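Local coordinates for fanconi-associated nuclease 1 homolog (Pseudomonas aeruginosa, PDB 5Y7Q), which is a bacterial member of the Fanconi-associated nuclease 1 family, with a SAP-type domain and a VRR-NUC nuclease-type domain, modelled here with bound nucleic acid, at residues 131-136 with 143-148; 327-332 with 357-362; 368-373 with 561-566; 377-382 with 389-394. All blocks are in the same frame, centred on the assembly; numbering follows the deposited sequence.

Contact 1: residues 131-136 with 143-148; sequences QLFGLL and QLFRDH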
loop_
_atom_site.group_PDB
_atom_site.type_symbol
_atom_site.label_atom_id
_atom_site.label_comp_id
_atom_site.label_asym_id
_atom_site.label_seq_id
_atom_site.Cartn_x
_atom_site.Cartn_y
_atom_site.Cartn_z
ATOM N N GLN A 131 -18.709 18.753 14.656
ATOM C CA GLN A 131 -19.559 17.590 14.412
ATOM C C GLN A 131 -20.977 18.022 14.081
ATOM O O GLN A 131 -21.631 17.441 13.202
ATOM C CB GLN A 131 -19.559 16.665 15.625
ATOM C CG GLN A 131 -18.265 16.624 16.427
ATOM C CD GLN A 131 -18.356 15.655 17.606
ATOM O OE1 GLN A 131 -18.082 16.010 18.752
ATOM N NE2 GLN A 131 -18.754 14.435 17.328
ATOM N N LEU A 132 -21.462 19.040 14.793
ATOM C CA LEU A 132 -22.711 19.694 14.428
ATOM C C LEU A 132 -22.681 20.120 12.975
ATOM O O LEU A 132 -23.676 19.983 12.256
ATOM C CB LEU A 132 -22.944 20.903 15.328
ATOM C CG LEU A 132 -24.188 21.721 15.024
ATOM C CD1 LEU A 132 -25.399 20.866 15.269
ATOM C CD2 LEU A 132 -24.235 22.973 15.892
ATOM N N PHE A 133 -21.529 20.613 12.517
ATOM C CA PHE A 133 -21.397 21.033 11.128
ATOM C C PHE A 133 -21.408 19.851 10.182
ATOM O O PHE A 133 -21.839 19.987 9.032
ATOM C CB PHE A 133 -20.124 21.849 10.944
ATOM C CG PHE A 133 -20.372 23.312 10.952
ATOM C CD1 PHE A 133 -20.889 23.926 12.080
ATOM C CD2 PHE A 133 -20.132 24.077 9.823
ATOM C CE1 PHE A 133 -21.137 25.279 12.084
ATOM C CE2 PHE A 133 -20.385 25.427 9.820
ATOM C CZ PHE A 133 -20.888 26.030 10.951
ATOM N N GLY A 134 -20.937 18.691 10.644
ATOM C CA GLY A 134 -21.025 17.496 9.821
ATOM C C GLY A 134 -22.452 17.024 9.642
ATOM O O GLY A 134 -22.872 16.676 8.531
ATOM N N LEU A 135 -23.231 17.034 10.722
ATOM C CA LEU A 135 -24.609 16.568 10.625
ATOM C C LEU A 135 -25.512 17.524 9.835
ATOM O O LEU A 135 -26.445 17.074 9.168
ATOM C CB LEU A 135 -25.166 16.344 12.033
ATOM C CG LEU A 135 -24.491 15.183 12.758
ATOM C CD1 LEU A 135 -24.398 15.446 14.249
ATOM C CD2 LEU A 135 -25.238 13.894 12.472
ATOM N N LEU A 136 -25.241 18.818 9.842
ATOM C CA LEU A 136 -26.237 19.800 9.423
ATOM C C LEU A 136 -25.985 20.342 8.019
ATOM O O LEU A 136 -24.848 20.360 7.525
ATOM C CB LEU A 136 -26.282 20.968 10.402
ATOM C CG LEU A 136 -27.349 20.809 11.468
ATOM C CD1 LEU A 136 -27.365 22.015 12.360
ATOM C CD2 LEU A 136 -28.626 20.706 10.726
ATOM N N GLN A 143 -29.121 29.774 9.042
ATOM C CA GLN A 143 -30.260 30.309 9.779
ATOM C C GLN A 143 -30.048 30.217 11.287
ATOM O O GLN A 143 -30.399 31.145 12.025
ATOM C CB GLN A 143 -31.525 29.556 9.370
ATOM C CG GLN A 143 -32.782 30.059 10.043
ATOM C CD GLN A 143 -33.953 29.117 9.860
ATOM O OE1 GLN A 143 -33.780 27.962 9.451
ATOM N NE2 GLN A 143 -35.159 29.606 10.161
ATOM N N LEU A 144 -29.472 29.110 11.758
ATOM C CA LEU A 144 -29.343 28.876 13.191
ATOM C C LEU A 144 -28.559 29.993 13.867
ATOM O O LEU A 144 -29.036 30.623 14.819
ATOM C CB LEU A 144 -28.673 27.526 13.441
ATOM C CG LEU A 144 -28.395 27.217 14.921
ATOM C CD1 LEU A 144 -29.618 27.505 15.812
ATOM C CD2 LEU A 144 -27.954 25.777 15.099
ATOM N N PHE A 145 -27.352 30.246 13.385
ATOM C CA PHE A 145 -26.454 31.249 13.929
ATOM C C PHE A 145 -26.616 32.611 13.273
ATOM O O PHE A 145 -25.705 33.439 13.381
ATOM C CB PHE A 145 -25.015 30.769 13.823
ATOM C CG PHE A 145 -24.793 29.439 14.458
ATOM C CD1 PHE A 145 -24.568 28.313 13.677
ATOM C CD2 PHE A 145 -24.839 29.303 15.837
ATOM C CE1 PHE A 145 -24.362 27.061 14.260
ATOM C CE2 PHE A 145 -24.640 28.059 16.429
ATOM C CZ PHE A 145 -24.399 26.934 15.634
ATOM N N ARG A 146 -27.709 32.825 12.528
ATOM C CA ARG A 146 -27.870 34.043 11.736
ATOM C C ARG A 146 -27.559 35.312 12.526
ATOM O O ARG A 146 -27.033 36.276 11.957
ATOM C CB ARG A 146 -29.291 34.114 11.159
ATOM C CG ARG A 146 -30.275 35.021 11.912
ATOM C CD ARG A 146 -31.184 34.221 12.830
ATOM N NE ARG A 146 -32.101 33.390 12.059
ATOM C CZ ARG A 146 -33.336 33.747 11.726
ATOM N NH1 ARG A 146 -33.822 34.925 12.107
ATOM N NH2 ARG A 146 -34.090 32.922 11.012
ATOM N N ASP A 147 -27.844 35.329 13.833
ATOM C CA ASP A 147 -27.623 36.539 14.621
ATOM C C ASP A 147 -26.145 36.783 14.932
ATOM O O ASP A 147 -25.779 37.907 15.306
ATOM C CB ASP A 147 -28.445 36.481 15.922
ATOM C CG ASP A 147 -29.962 36.400 15.669
ATOM O OD1 ASP A 147 -30.460 37.057 14.728
ATOM O OD2 ASP A 147 -30.658 35.678 16.417
ATOM N N HIS A 148 -25.296 35.761 14.804
ATOM C CA HIS A 148 -23.848 35.922 14.866
ATOM C C HIS A 148 -23.185 35.995 13.489
ATOM O O HIS A 148 -21.951 36.052 13.417
ATOM C CB HIS A 148 -23.209 34.785 15.667
ATOM C CG HIS A 148 -23.827 34.560 17.013
ATOM N ND1 HIS A 148 -25.044 33.929 17.181
ATOM C CD2 HIS A 148 -23.385 34.857 18.260
ATOM C CE1 HIS A 148 -25.329 33.859 18.471
ATOM N NE2 HIS A 148 -24.339 34.415 19.147
#

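Contact 2: residues 327-332 with 357-362; sequences EAHALA and GKLGLP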
loop_
_atom_site.group_PDB
_atom_site.type_symbol
_atom_site.label_atom_id
_atom_site.label_comp_id
_atom_site.label_asym_id
_atom_site.label_seq_id
_atom_site.Cartn_x
_atom_site.Cartn_y
_atom_site.Cartn_z
ATOM N N GLU A 327 31.147 11.285 12.332
ATOM C CA GLU A 327 30.173 10.223 12.532
ATOM C C GLU A 327 29.654 9.720 11.195
ATOM O O GLU A 327 29.575 8.513 10.963
ATOM C CB GLU A 327 29.031 10.724 13.393
ATOM C CG GLU A 327 29.432 11.044 14.807
ATOM C CD GLU A 327 28.462 12.008 15.452
ATOM O OE1 GLU A 327 28.540 13.231 15.145
ATOM O OE2 GLU A 327 27.613 11.520 16.229
ATOM N N ALA A 328 29.307 10.640 10.297
ATOM C CA ALA A 328 28.825 10.254 8.981
ATOM C C ALA A 328 29.817 9.329 8.274
ATOM O O ALA A 328 29.441 8.274 7.748
ATOM C CB ALA A 328 28.556 11.518 8.164
ATOM N N HIS A 329 31.098 9.708 8.281
ATOM C CA HIS A 329 32.146 8.880 7.699
ATOM C C HIS A 329 32.225 7.529 8.381
ATOM O O HIS A 329 32.313 6.499 7.709
ATOM C CB HIS A 329 33.492 9.581 7.816
ATOM C CG HIS A 329 34.620 8.806 7.216
ATOM N ND1 HIS A 329 35.353 7.889 7.931
ATOM C CD2 HIS A 329 35.128 8.793 5.962
ATOM C CE1 HIS A 329 36.278 7.357 7.152
ATOM N NE2 HIS A 329 36.162 7.887 5.950
ATOM N N ALA A 330 32.245 7.523 9.722
ATOM C CA ALA A 330 32.312 6.278 10.483
ATOM C C ALA A 330 31.185 5.335 10.094
ATOM O O ALA A 330 31.412 4.156 9.775
ATOM C CB ALA A 330 32.251 6.572 11.974
ATOM N N LEU A 331 29.962 5.851 10.100
ATOM C CA LEU A 331 28.814 5.038 9.751
ATOM C C LEU A 331 28.924 4.555 8.317
ATOM O O LEU A 331 28.628 3.395 8.019
ATOM C CB LEU A 331 27.532 5.838 9.974
ATOM C CG LEU A 331 26.232 5.060 9.810
ATOM C CD1 LEU A 331 26.292 3.719 10.549
ATOM C CD2 LEU A 331 25.091 5.908 10.304
ATOM N N ALA A 332 29.382 5.419 7.421
ATOM C CA ALA A 332 29.573 5.001 6.038
ATOM C C ALA A 332 30.584 3.858 5.923
ATOM O O ALA A 332 30.409 2.939 5.112
ATOM C CB ALA A 332 30.005 6.199 5.193
ATOM N N GLY A 357 36.416 13.630 1.299
ATOM C CA GLY A 357 36.870 14.973 1.000
ATOM C C GLY A 357 36.603 15.926 2.144
ATOM O O GLY A 357 37.449 16.758 2.482
ATOM N N LYS A 358 35.432 15.797 2.778
ATOM C CA LYS A 358 35.107 16.678 3.891
ATOM C C LYS A 358 35.990 16.439 5.106
ATOM O O LYS A 358 36.077 17.319 5.961
ATOM C CB LYS A 358 33.635 16.541 4.272
ATOM C CG LYS A 358 32.719 17.489 3.504
ATOM C CD LYS A 358 31.457 16.779 3.034
ATOM C CE LYS A 358 30.482 17.717 2.321
ATOM N NZ LYS A 358 31.018 18.240 1.037
ATOM N N LEU A 359 36.650 15.289 5.213
ATOM C CA LEU A 359 37.628 15.065 6.276
ATOM C C LEU A 359 39.049 15.424 5.843
ATOM O O LEU A 359 40.007 15.161 6.586
ATOM C CB LEU A 359 37.569 13.616 6.767
ATOM C CG LEU A 359 36.200 13.228 7.355
ATOM C CD1 LEU A 359 36.260 11.952 8.194
ATOM C CD2 LEU A 359 35.610 14.370 8.160
ATOM N N GLY A 360 39.204 16.001 4.652
ATOM C CA GLY A 360 40.524 16.277 4.123
ATOM C C GLY A 360 41.346 15.043 3.846
ATOM O O GLY A 360 42.565 15.067 4.018
ATOM N N LEU A 361 40.736 14.005 3.478
ATOM C CA LEU A 361 41.405 12.780 3.079
ATOM C C LEU A 361 41.681 12.805 1.585
ATOM O O LEU A 361 40.901 13.380 0.816
ATOM C CB LEU A 361 40.541 11.571 3.404
ATOM C CG LEU A 361 40.356 11.139 4.849
ATOM C CD1 LEU A 361 39.339 10.041 4.858
ATOM C CD2 LEU A 361 41.671 10.651 5.413
ATOM N N PRO A 362 42.777 12.179 1.169
ATOM C CA PRO A 362 43.171 12.230 -0.243
ATOM C C PRO A 362 42.032 11.844 -1.175
ATOM O O PRO A 362 41.186 11.006 -0.844
ATOM C CB PRO A 362 44.325 11.228 -0.316
ATOM C CG PRO A 362 44.960 11.333 1.020
ATOM C CD PRO A 362 43.823 11.570 2.008
#

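Contact 3: residues 368-373 with 561-566; sequences AAPEID and FCRERE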
loop_
_atom_site.group_PDB
_atom_site.type_symbol
_atom_site.label_atom_id
_atom_site.label_comp_id
_atom_site.label_asym_id
_atom_site.label_seq_id
_atom_site.Cartn_x
_atom_site.Cartn_y
_atom_site.Cartn_z
ATOM N N ALA A 368 34.877 5.653 -14.645
ATOM C CA ALA A 368 33.708 6.220 -15.298
ATOM C C ALA A 368 32.559 5.209 -15.292
ATOM O O ALA A 368 32.760 4.005 -15.094
ATOM C CB ALA A 368 34.048 6.649 -16.729
ATOM N N ALA A 369 31.333 5.719 -15.481
ATOM C CA ALA A 369 30.166 4.853 -15.567
ATOM C C ALA A 369 30.316 3.900 -16.751
ATOM O O ALA A 369 31.020 4.207 -17.721
ATOM C CB ALA A 369 28.890 5.683 -15.706
ATOM N N PRO A 370 29.657 2.722 -16.705
ATOM C CA PRO A 370 29.896 1.730 -17.764
ATOM C C PRO A 370 29.255 2.125 -19.084
ATOM O O PRO A 370 28.584 1.304 -19.717
ATOM C CB PRO A 370 29.268 0.449 -17.196
ATOM C CG PRO A 370 28.179 0.939 -16.290
ATOM C CD PRO A 370 28.704 2.229 -15.690
ATOM N N GLU A 371 29.474 3.379 -19.497
ATOM C CA GLU A 371 29.146 3.876 -20.829
ATOM C C GLU A 371 27.777 3.395 -21.293
ATOM O O GLU A 371 27.687 2.457 -22.094
ATOM C CB GLU A 371 30.246 3.482 -21.818
ATOM C CG GLU A 371 31.640 3.813 -21.285
ATOM C CD GLU A 371 32.697 3.924 -22.369
ATOM O OE1 GLU A 371 32.331 4.014 -23.560
ATOM O OE2 GLU A 371 33.898 3.929 -22.017
ATOM N N ILE A 372 26.713 3.982 -20.738
ATOM C CA ILE A 372 25.359 3.603 -21.123
ATOM C C ILE A 372 25.234 3.638 -22.634
ATOM O O ILE A 372 25.677 4.584 -23.297
ATOM C CB ILE A 372 24.316 4.529 -20.468
ATOM C CG1 ILE A 372 24.655 6.004 -20.736
ATOM C CG2 ILE A 372 24.182 4.233 -18.971
ATOM C CD1 ILE A 372 23.949 6.991 -19.818
ATOM N N ASP A 373 24.590 2.619 -23.186
ATOM C CA ASP A 373 24.529 2.468 -24.630
ATOM C C ASP A 373 23.323 3.270 -25.093
ATOM O O ASP A 373 22.183 2.828 -24.973
ATOM C CB ASP A 373 24.414 0.991 -24.982
ATOM C CG ASP A 373 23.883 0.763 -26.368
ATOM O OD1 ASP A 373 24.347 1.444 -27.312
ATOM O OD2 ASP A 373 22.998 -0.107 -26.508
ATOM N N PHE A 561 23.004 -4.485 -14.384
ATOM C CA PHE A 561 22.752 -5.919 -14.358
ATOM C C PHE A 561 22.585 -6.472 -15.764
ATOM O O PHE A 561 23.138 -7.525 -16.104
ATOM C CB PHE A 561 21.513 -6.208 -13.521
ATOM C CG PHE A 561 21.137 -7.649 -13.505
ATOM C CD1 PHE A 561 21.759 -8.525 -12.632
ATOM C CD2 PHE A 561 20.177 -8.141 -14.376
ATOM C CE1 PHE A 561 21.417 -9.872 -12.607
ATOM C CE2 PHE A 561 19.837 -9.492 -14.365
ATOM C CZ PHE A 561 20.454 -10.359 -13.478
ATOM N N CYS A 562 21.818 -5.770 -16.596
ATOM C CA CYS A 562 21.570 -6.232 -17.957
ATOM C C CYS A 562 22.841 -6.215 -18.806
ATOM O O CYS A 562 23.120 -7.176 -19.534
ATOM C CB CYS A 562 20.483 -5.378 -18.602
ATOM S SG CYS A 562 18.794 -5.851 -18.176
ATOM N N ARG A 563 23.626 -5.145 -18.735
ATOM C CA ARG A 563 24.811 -5.110 -19.579
ATOM C C ARG A 563 25.985 -5.855 -18.965
ATOM O O ARG A 563 27.057 -5.871 -19.567
ATOM C CB ARG A 563 25.204 -3.661 -19.927
ATOM C CG ARG A 563 26.004 -2.874 -18.879
ATOM C CD ARG A 563 26.292 -1.431 -19.366
ATOM N NE ARG A 563 25.121 -0.540 -19.317
ATOM C CZ ARG A 563 24.322 -0.245 -20.352
ATOM N NH1 ARG A 563 24.546 -0.759 -21.559
ATOM N NH2 ARG A 563 23.292 0.580 -20.179
ATOM N N GLU A 564 25.825 -6.473 -17.793
ATOM C CA GLU A 564 26.791 -7.484 -17.364
ATOM C C GLU A 564 26.441 -8.886 -17.850
ATOM O O GLU A 564 27.281 -9.789 -17.764
ATOM C CB GLU A 564 26.919 -7.493 -15.840
ATOM C CG GLU A 564 27.666 -6.294 -15.278
ATOM C CD GLU A 564 27.444 -6.105 -13.784
ATOM O OE1 GLU A 564 26.526 -6.752 -13.221
ATOM O OE2 GLU A 564 28.189 -5.304 -13.177
ATOM N N ARG A 565 25.218 -9.084 -18.335
ATOM C CA ARG A 565 24.782 -10.315 -18.983
ATOM C C ARG A 565 24.836 -10.243 -20.500
ATOM O O ARG A 565 24.394 -11.188 -21.166
ATOM C CB ARG A 565 23.346 -10.654 -18.571
ATOM C CG ARG A 565 23.246 -11.634 -17.445
ATOM C CD ARG A 565 23.187 -10.905 -16.156
ATOM N NE ARG A 565 22.893 -11.835 -15.084
ATOM C CZ ARG A 565 23.688 -12.049 -14.050
ATOM N NH1 ARG A 565 24.833 -11.378 -13.962
ATOM N NH2 ARG A 565 23.329 -12.922 -13.107
ATOM N N GLU A 566 25.325 -9.143 -21.062
ATOM C CA GLU A 566 25.146 -8.853 -22.483
ATOM C C GLU A 566 23.676 -9.056 -22.861
ATOM O O GLU A 566 23.323 -9.797 -23.781
ATOM C CB GLU A 566 26.093 -9.686 -23.368
ATOM C CG GLU A 566 27.608 -9.367 -23.210
ATOM C CD GLU A 566 28.329 -9.062 -24.543
ATOM O OE1 GLU A 566 27.670 -9.050 -25.610
ATOM O OE2 GLU A 566 29.565 -8.828 -24.526
#

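Contact 4: residues 377-382 with 389-394; sequences LCLAFP and EWAVRE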
loop_
_atom_site.group_PDB
_atom_site.type_symbol
_atom_site.label_atom_id
_atom_site.label_comp_id
_atom_site.label_asym_id
_atom_site.label_seq_id
_atom_site.Cartn_x
_atom_site.Cartn_y
_atom_site.Cartn_z
ATOM N N LEU A 377 17.380 10.630 -30.271
ATOM C CA LEU A 377 16.246 10.790 -31.167
ATOM C C LEU A 377 15.821 12.244 -31.157
ATOM O O LEU A 377 15.680 12.841 -30.087
ATOM C CB LEU A 377 15.059 9.931 -30.749
ATOM C CG LEU A 377 15.028 8.447 -31.059
ATOM C CD1 LEU A 377 13.676 7.899 -30.638
ATOM C CD2 LEU A 377 15.248 8.256 -32.529
ATOM N N CYS A 378 15.609 12.806 -32.342
ATOM C CA CYS A 378 15.086 14.153 -32.499
ATOM C C CYS A 378 13.711 14.003 -33.145
ATOM O O CYS A 378 13.609 13.663 -34.329
ATOM C CB CYS A 378 16.049 14.996 -33.332
ATOM S SG CYS A 378 15.532 16.663 -33.745
ATOM N N LEU A 379 12.654 14.244 -32.368
ATOM C CA LEU A 379 11.295 13.932 -32.783
ATOM C C LEU A 379 10.442 15.184 -32.873
ATOM O O LEU A 379 10.678 16.178 -32.176
ATOM C CB LEU A 379 10.623 12.970 -31.811
ATOM C CG LEU A 379 11.132 11.545 -31.792
ATOM C CD1 LEU A 379 10.359 10.809 -30.728
ATOM C CD2 LEU A 379 10.943 10.916 -33.164
ATOM N N ALA A 380 9.405 15.095 -33.708
ATOM C CA ALA A 380 8.483 16.207 -33.879
ATOM C C ALA A 380 7.866 16.586 -32.540
ATOM O O ALA A 380 7.739 15.758 -31.637
ATOM C CB ALA A 380 7.386 15.839 -34.877
ATOM N N PHE A 381 7.522 17.858 -32.397
ATOM C CA PHE A 381 6.782 18.286 -31.217
ATOM C C PHE A 381 5.309 17.925 -31.390
ATOM O O PHE A 381 4.685 18.358 -32.372
ATOM C CB PHE A 381 6.946 19.778 -30.982
ATOM C CG PHE A 381 6.592 20.205 -29.585
ATOM C CD1 PHE A 381 7.329 19.748 -28.504
ATOM C CD2 PHE A 381 5.524 21.057 -29.351
ATOM C CE1 PHE A 381 7.012 20.131 -27.219
ATOM C CE2 PHE A 381 5.200 21.443 -28.066
ATOM C CZ PHE A 381 5.950 20.979 -26.999
ATOM N N PRO A 382 4.720 17.144 -30.472
ATOM C CA PRO A 382 3.420 16.509 -30.771
ATOM C C PRO A 382 2.268 17.482 -30.970
ATOM O O PRO A 382 1.573 17.405 -31.995
ATOM C CB PRO A 382 3.189 15.603 -29.549
ATOM C CG PRO A 382 4.487 15.631 -28.753
ATOM C CD PRO A 382 5.140 16.921 -29.079
ATOM N N GLU A 389 7.180 8.727 -23.842
ATOM C CA GLU A 389 7.295 7.282 -24.022
ATOM C C GLU A 389 6.404 6.788 -25.161
ATOM O O GLU A 389 6.831 5.959 -25.978
ATOM C CB GLU A 389 6.969 6.565 -22.707
ATOM C CG GLU A 389 7.982 6.834 -21.571
ATOM C CD GLU A 389 7.645 8.059 -20.703
ATOM O OE1 GLU A 389 6.437 8.389 -20.566
ATOM O OE2 GLU A 389 8.593 8.679 -20.154
ATOM N N TRP A 390 5.173 7.303 -25.250
ATOM C CA TRP A 390 4.315 6.973 -26.384
ATOM C C TRP A 390 4.941 7.421 -27.692
ATOM O O TRP A 390 4.752 6.768 -28.729
ATOM C CB TRP A 390 2.935 7.615 -26.227
ATOM C CG TRP A 390 2.183 7.124 -25.037
ATOM C CD1 TRP A 390 1.822 7.852 -23.942
ATOM C CD2 TRP A 390 1.710 5.787 -24.808
ATOM N NE1 TRP A 390 1.148 7.055 -23.047
ATOM C CE2 TRP A 390 1.067 5.783 -23.551
ATOM C CE3 TRP A 390 1.767 4.595 -25.545
ATOM C CZ2 TRP A 390 0.481 4.634 -23.012
ATOM C CZ3 TRP A 390 1.190 3.460 -25.012
ATOM C CH2 TRP A 390 0.551 3.487 -23.752
ATOM N N ALA A 391 5.683 8.528 -27.668
ATOM C CA ALA A 391 6.277 9.027 -28.902
ATOM C C ALA A 391 7.369 8.092 -29.381
ATOM O O ALA A 391 7.402 7.714 -30.560
ATOM C CB ALA A 391 6.834 10.440 -28.711
ATOM N N VAL A 392 8.279 7.712 -28.484
ATOM C CA VAL A 392 9.320 6.788 -28.901
ATOM C C VAL A 392 8.697 5.480 -29.347
ATOM O O VAL A 392 9.088 4.909 -30.374
ATOM C CB VAL A 392 10.350 6.561 -27.786
ATOM C CG1 VAL A 392 11.336 5.536 -28.234
ATOM C CG2 VAL A 392 11.072 7.844 -27.469
ATOM N N ARG A 393 7.689 5.006 -28.605
ATOM C CA ARG A 393 7.055 3.743 -28.961
ATOM C C ARG A 393 6.476 3.795 -30.374
ATOM O O ARG A 393 6.605 2.831 -31.138
ATOM C CB ARG A 393 5.976 3.392 -27.944
ATOM C CG ARG A 393 5.598 1.937 -27.984
ATOM C CD ARG A 393 4.136 1.784 -27.741
ATOM N NE ARG A 393 3.366 2.495 -28.745
ATOM C CZ ARG A 393 3.012 1.964 -29.913
ATOM N NH1 ARG A 393 3.370 0.718 -30.212
ATOM N NH2 ARG A 393 2.312 2.676 -30.789
ATOM N N GLU A 394 5.849 4.915 -30.751
ATOM C CA GLU A 394 5.357 5.050 -32.122
ATOM C C GLU A 394 6.508 5.049 -33.112
ATOM O O GLU A 394 6.454 4.381 -34.151
ATOM C CB GLU A 394 4.542 6.333 -32.285
ATOM C CG GLU A 394 3.111 6.247 -31.770
ATOM C CD GLU A 394 2.170 5.573 -32.754
ATOM O OE1 GLU A 394 2.559 5.417 -33.937
ATOM O OE2 GLU A 394 1.044 5.209 -32.339
#

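Contact 1: residues 131-136 with 143-148
On the last full turn of helix 129-135, Leu132 points toward Phe145, the residue at which the chain drops out of helical geometry after helix 138-144, and the ring end of Phe133 reaches it. These two short helices follow each other inside the SAP-type domain, and the contact joins them through apolar side chains. Leu132 reaches across with CD2, which lies 4.0 Å from CZ of Phe145, near the plane of that ring and at its edge; the two side chains come from opposite directions. With its CG anti to the backbone N (chi1 178°), Leu132 extends away from its own helix toward the aromatic group. Phe133 meets the same ring more loosely, CE1 to CE1 at 4.3 Å, in an oblique approach that is not a stack. One face of the Phe145 ring rests on its own neighbour, Leu144, whose CG sits 3.9 Å above the ring centre. Leu160 and Leu163 of helix 156-163 pack on Phe133 and Phe145, and Phe167, after that helix, meets Phe145 edge-to-face. Lys156 at the start of that helix binds the carbonyl oxygens of Phe133 and Leu136. In the 3-10 segment that follows Phe145, Arg146 bends back, and its NE donates a 2.8 Å hydrogen bond to the O of Gln143, almost in the guanidinium plane and onto a lone pair of the carbonyl.

Contact 2: residues 327-332 with 357-362
His329 is the centre of this contact: it projects from helix 325-337 toward the end of helix 342-358 and touches both Leu359 and Leu361. The closer half belongs to Leu359. Its CD1 lies 3.7 Å from CB of His329 and equally near CG, so the methyl sits at the root of the imidazole, where ring and aliphatic stem join. From there it makes an off-centre CH-pi contact, 4.1 Å from the ring centroid and 29° off the normal. The histidine has its CG anti to the backbone N (chi1 -179°), which swings the ring out from the helix and lays it obliquely across the leucine branch. The looser half lies at the far end of the ring. There CD1 of Leu361 approaches NE2 of His329 at 4.0 Å, coming from the opposite direction, and contributes less buried surface. Both leucines are exposed in the isolated molecule, although in the crystal they and His329 also touch a neighbouring molecule. The two leucines flank Gly360, which has positive phi and is the C-prime residue of the Schellman motif that ends the second helix, its N bonded to the O of Gly357 at 2.9 Å. Deeper between the same two helices, Ala332 packs on Leu352 and Leu355, and Ala328 on Leu355, while helix 311-321 lies alongside through Leu319 and Ile316, an array consistent with the TPR-like helical region described for FAN1 relatives.

Contact 3: residues 368-373 with 561-566
On the surface beside the nuclease-type sheet, the inverse gamma turn centred on Pro370 and the two residues leading into strand 374-380 meet one long side chain, Arg563, near the end of helix 553-564. Arg563 runs along the loop and touches it at three successive places. Its CD lies 3.6 Å from the O of Pro370 and 4.1 Å from the CB of the same proline. The guanidinium then passes over Ile372, whose CA sits 3.8 Å above one face of the group, toward its rim. At the tip, NH1 comes within 3.8 Å of CB of Asp373. The chain is straight about chi2 and bends at chi3 (75°), which turns the guanidinium along the loop. Most of what it meets there is backbone and aliphatic carbon. The Asp373 carboxylate stays apart, OD2 being 5.2 Å from NH1; this separation would probably allow some electrostatic attraction but is no salt bridge. The side chain of Ile372 points away overall and packs on Tyr573, although its CG2 still grazes NH2 of Arg563. Asp373 pairs through its backbone with Val571, and the side chain of Arg563 also touches Val569, so the same strand borders both partners. Helix 553-564 links parallel neighbouring strands 538-545 and 569-577, a beta-alpha-beta crossover within the restriction-endonuclease-like alpha/beta fold to which VRR-NUC domains belong.

Contact 4: residues 377-382 with 389-394
Leu377 puts its CD1 against the forked end of Val392, 4.1 Å from both CG1 and CG2, so that a single methyl meets the two branches of the valine. The leucine and valine side chains cross obliquely. Two residues along the strand, Leu379 makes the second touch: its CD1 lies 4.1 Å from CB of Ala391 and 4.5 Å from CG2 of Val392, bridging two consecutive residues of the helix. Both leucines carry CG anti to the carbonyl carbon (chi1 -79° and -70°), which sends their branches in a similar direction toward the helix, whereas Cys378 between them faces elsewhere. Strand 377-380 and helix 389-394 run nearly at right angles, 101° between their directions, with axes 10.1 Å apart at closest approach. This is helix-on-sheet packing on the mixed beta-sheet of the nuclease-type domain, where strand 374-380 is an outermost strand hydrogen-bonded in parallel to strand 569-577. Helix 388-396 lies over one face of that sheet: the buried Val392 also touches Cys572 and Val574 on the adjoining strand, Val544 on the next, and Leu529 beyond, while His395, one turn after Val392, adds contacts to both leucines. The next two residues of the helix after Val392 are polar. Arg393 sends NH2 to OE2 of Glu394 at 3.2 Å in a salt bridge whose hydrogen bond is weak and bent, and its NH1 is held by the carboxylate of Glu397 and the carbonyl oxygen of Val403.

Contact 1 stands apart in the SAP-type domain, its centre 56 Å or more from the others, and all its touching residues are buried. Contacts 2 and 3 are surface contacts, one joining a helix to the turn that ends the next helix, the other a loop to a helix of the nuclease-type domain. Contact 4 is intermediate, partly buried on the sheet. Contacts 3 and 4 adjoin: loop 368-373 runs into strand 374-380, and contact 4 is nested within the loop that contact 3 closes. Chemistry follows place: aromatic and aliphatic inside contact 1, purely aliphatic in contact 4, imidazole with leucines in contact 2, and a guanidinium on backbone in contact 3.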